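Local coordinates for protein prolyl-ACP dehydrogenase (Oscillatoria sp., PDB 4IRN) that probably oxidises the prolyl group carried on an acyl carrier protein, using FAD as cofactor, in the biosynthesis of the cyanotoxin anatoxin-a, at residues Gly168-Ile171 with Tyr172-Lys175. Sequence-based numbering, arbitrary orientation.
Sequences GSDI and YSLK. With FAD (flavin-adenine dinucleotide), chain I.
Asp170 and Ser173 clasp each other through both backbone and side chain, just after the chain has passed the FAD diphosphate. At the start of this run the CA of Gly168 comes within 3.5 Å of FAD O5'; glycine, having no side chain, lets the main chain run this close to the cofactor. Ser169 then grips the adenosine-side phosphate twice through a single oxygen: its backbone N lies 3.0 Å from FAD O1A and its OG 2.7 Å from the same atom. The hydroxyl can do so because OG sits beside its own backbone N (chi1 -64°), so that both donors converge, and the short side chain lies beside the adenine. Asp170, at the centre of an inverse gamma turn, begins the local contact with the residues that follow. Its CG is swung anti to the backbone N (chi1 -175°), and OD2 accepts a hydrogen bond from Ser173 OG at 3.0 Å, the hydroxyl coming from above the carboxylate plane. Meanwhile Asp170 O receives Ser173 N at 3.3 Å, so the two bonds together hold the following turn, Asp170 to Ser173. OD2 also takes a weak bond from Phe308 N of the second subunit, whose Gln307 bonds Gly168 N. Ile171 offers two branches: CG2 lies over one face of the Tyr172 ring, offset toward its rim, while CD1 packs alongside Leu174 CD2 at 3.9 Å. Its carbonyl oxygen receives a weak bond from Leu174 N. Branched and apolar, it also rests on Ala162 of the FAD site. These turns lie in the loop between strands 158-161 and 177-181 of the middle domain of the acyl-CoA dehydrogenase fold; helix 268-282 meets Ile171 through Phe272 and Tyr172 through Leu269.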
loop_
_atom_site.group_PDB
_atom_site.type_symbol
_atom_site.label_atom_id
_atom_site.label_comp_id
_atom_site.label_asym_id
_atom_site.label_seq_id
_atom_site.Cartn_x
_atom_site.Cartn_y
_atom_site.Cartn_z
ATOM N N GLY A 168 -9.029 3.894 27.499
ATOM C CA GLY A 168 -9.632 3.739 26.186
ATOM C C GLY A 168 -9.306 2.343 25.685
ATOM O O GLY A 168 -10.100 1.409 25.855
ATOM N N SER A 169 -8.103 2.191 25.124
ATOM C CA SER A 169 -7.577 0.905 24.673
ATOM C C SER A 169 -7.322 0.011 25.904
ATOM O O SER A 169 -7.685 -1.168 25.889
ATOM C CB SER A 169 -6.281 1.123 23.904
ATOM O OG SER A 169 -6.501 1.864 22.712
ATOM N N ASP A 170 -6.719 0.600 26.979
ATOM C CA ASP A 170 -6.430 -0.066 28.249
ATOM C C ASP A 170 -7.684 0.004 29.128
ATOM O O ASP A 170 -7.718 0.690 30.157
ATOM C CB ASP A 170 -5.187 0.562 28.924
ATOM C CG ASP A 170 -4.681 -0.111 30.197
ATOM O OD1 ASP A 170 -5.043 -1.297 30.437
ATOM O OD2 ASP A 170 -3.899 0.539 30.942
ATOM N N ILE A 171 -8.738 -0.706 28.677
ATOM C CA ILE A 171 -10.049 -0.777 29.319
ATOM C C ILE A 171 -10.024 -1.427 30.706
ATOM O O ILE A 171 -10.844 -1.079 31.544
ATOM C CB ILE A 171 -11.132 -1.364 28.361
ATOM C CG1 ILE A 171 -12.567 -1.015 28.804
ATOM C CG2 ILE A 171 -10.950 -2.859 28.096
ATOM C CD1 ILE A 171 -12.976 0.440 28.593
ATOM N N TYR A 172 -9.072 -2.328 30.959
ATOM C CA TYR A 172 -8.924 -3.004 32.248
ATOM C C TYR A 172 -8.567 -2.027 33.367
ATOM O O TYR A 172 -8.926 -2.255 34.521
ATOM C CB TYR A 172 -7.866 -4.117 32.152
ATOM C CG TYR A 172 -7.998 -4.985 30.918
ATOM C CD1 TYR A 172 -9.134 -5.754 30.703
ATOM C CD2 TYR A 172 -7.008 -4.991 29.933
ATOM C CE1 TYR A 172 -9.257 -6.558 29.574
ATOM C CE2 TYR A 172 -7.126 -5.783 28.794
ATOM C CZ TYR A 172 -8.252 -6.571 28.622
ATOM O OH TYR A 172 -8.386 -7.358 27.503
ATOM N N SER A 173 -7.892 -0.922 33.012
ATOM C CA SER A 173 -7.449 0.127 33.923
ATOM C C SER A 173 -8.537 1.173 34.231
ATOM O O SER A 173 -8.211 2.345 34.453
ATOM C CB SER A 173 -6.174 0.779 33.396
ATOM O OG SER A 173 -5.043 -0.043 33.641
ATOM N N LEU A 174 -9.824 0.740 34.283
ATOM C CA LEU A 174 -10.987 1.575 34.620
ATOM C C LEU A 174 -10.835 2.131 36.024
ATOM O O LEU A 174 -10.454 1.395 36.946
ATOM C CB LEU A 174 -12.305 0.758 34.608
ATOM C CG LEU A 174 -12.850 0.266 33.292
ATOM C CD1 LEU A 174 -14.076 -0.584 33.493
ATOM C CD2 LEU A 174 -13.140 1.404 32.370
ATOM N N LYS A 175 -11.179 3.405 36.194
ATOM C CA LYS A 175 -11.132 4.048 37.497
ATOM C C LYS A 175 -12.511 4.191 38.151
ATOM O O LYS A 175 -12.569 4.349 39.365
ATOM C CB LYS A 175 -10.352 5.378 37.451
ATOM C CG LYS A 175 -8.866 5.256 37.048
ATOM C CD LYS A 175 -7.980 4.458 38.057
ATOM C CE LYS A 175 -6.623 4.034 37.511
ATOM N NZ LYS A 175 -6.300 2.603 37.810
HETATM P PA FAD I . -6.212 5.624 23.027
HETATM O O1A FAD I . -6.795 4.370 23.549
HETATM O O2A FAD I . -5.879 6.802 23.929
HETATM O O5B FAD I . -4.836 5.314 22.319
HETATM C C5B FAD I . -4.134 6.356 21.621
HETATM C C4B FAD I . -3.541 5.765 20.370
HETATM O O4B FAD I . -2.493 4.851 20.727
HETATM C C3B FAD I . -4.528 5.023 19.468
HETATM O O3B FAD I . -4.571 5.656 18.198
HETATM C C2B FAD I . -4.021 3.573 19.394
HETATM O O2B FAD I . -3.820 3.199 18.040
HETATM C C1B FAD I . -2.658 3.598 20.087
HETATM N N9A FAD I . -2.466 2.535 21.073
HETATM C C8A FAD I . -2.950 2.505 22.354
HETATM N N7A FAD I . -2.674 1.398 23.002
HETATM C C5A FAD I . -1.958 0.646 22.089
HETATM C C6A FAD I . -1.381 -0.646 22.155
HETATM N N6A FAD I . -1.433 -1.430 23.234
HETATM N N1A FAD I . -0.749 -1.110 21.055
HETATM C C2A FAD I . -0.688 -0.328 19.974
HETATM N N3A FAD I . -1.179 0.903 19.802
HETATM C C4A FAD I . -1.814 1.337 20.893
HETATM N N1 FAD I . -16.775 4.016 24.224
HETATM C C2 FAD I . -17.740 3.539 25.081
HETATM O O2 FAD I . -17.429 2.968 26.126
HETATM N N3 FAD I . -19.091 3.720 24.788
HETATM C C4 FAD I . -19.588 4.359 23.678
HETATM O O4 FAD I . -20.805 4.461 23.524
HETATM C C4X FAD I . -18.565 4.876 22.768
HETATM N N5 FAD I . -18.960 5.531 21.699
HETATM C C5X FAD I . -17.976 6.075 20.874
HETATM C C6 FAD I . -18.382 6.773 19.732
HETATM C C7 FAD I . -17.455 7.325 18.854
HETATM C C7M FAD I . -17.931 7.988 17.587
HETATM C C8 FAD I . -16.077 7.197 19.135
HETATM C C8M FAD I . -15.029 7.769 18.216
HETATM C C9 FAD I . -15.671 6.521 20.278
HETATM C C9A FAD I . -16.589 5.947 21.153
HETATM N N10 FAD I . -16.204 5.231 22.322
HETATM C C10 FAD I . -17.159 4.671 23.132
HETATM C "C1'" FAD I . -14.772 5.176 22.692
HETATM C "C2'" FAD I . -13.996 4.382 21.650
HETATM O "O2'" FAD I . -14.181 2.978 21.817
HETATM C "C3'" FAD I . -12.518 4.770 21.672
HETATM O "O3'" FAD I . -12.186 5.421 20.448
HETATM C "C4'" FAD I . -11.558 3.603 21.904
HETATM O "O4'" FAD I . -11.848 2.976 23.156
HETATM C "C5'" FAD I . -10.097 3.998 21.786
HETATM O "O5'" FAD I . -9.725 4.884 22.854
HETATM P P FAD I . -8.956 6.257 22.524
HETATM O O1P FAD I . -9.482 6.900 21.296
HETATM O O2P FAD I . -9.135 6.884 23.886
HETATM O O3P FAD I . -7.417 6.166 22.097
#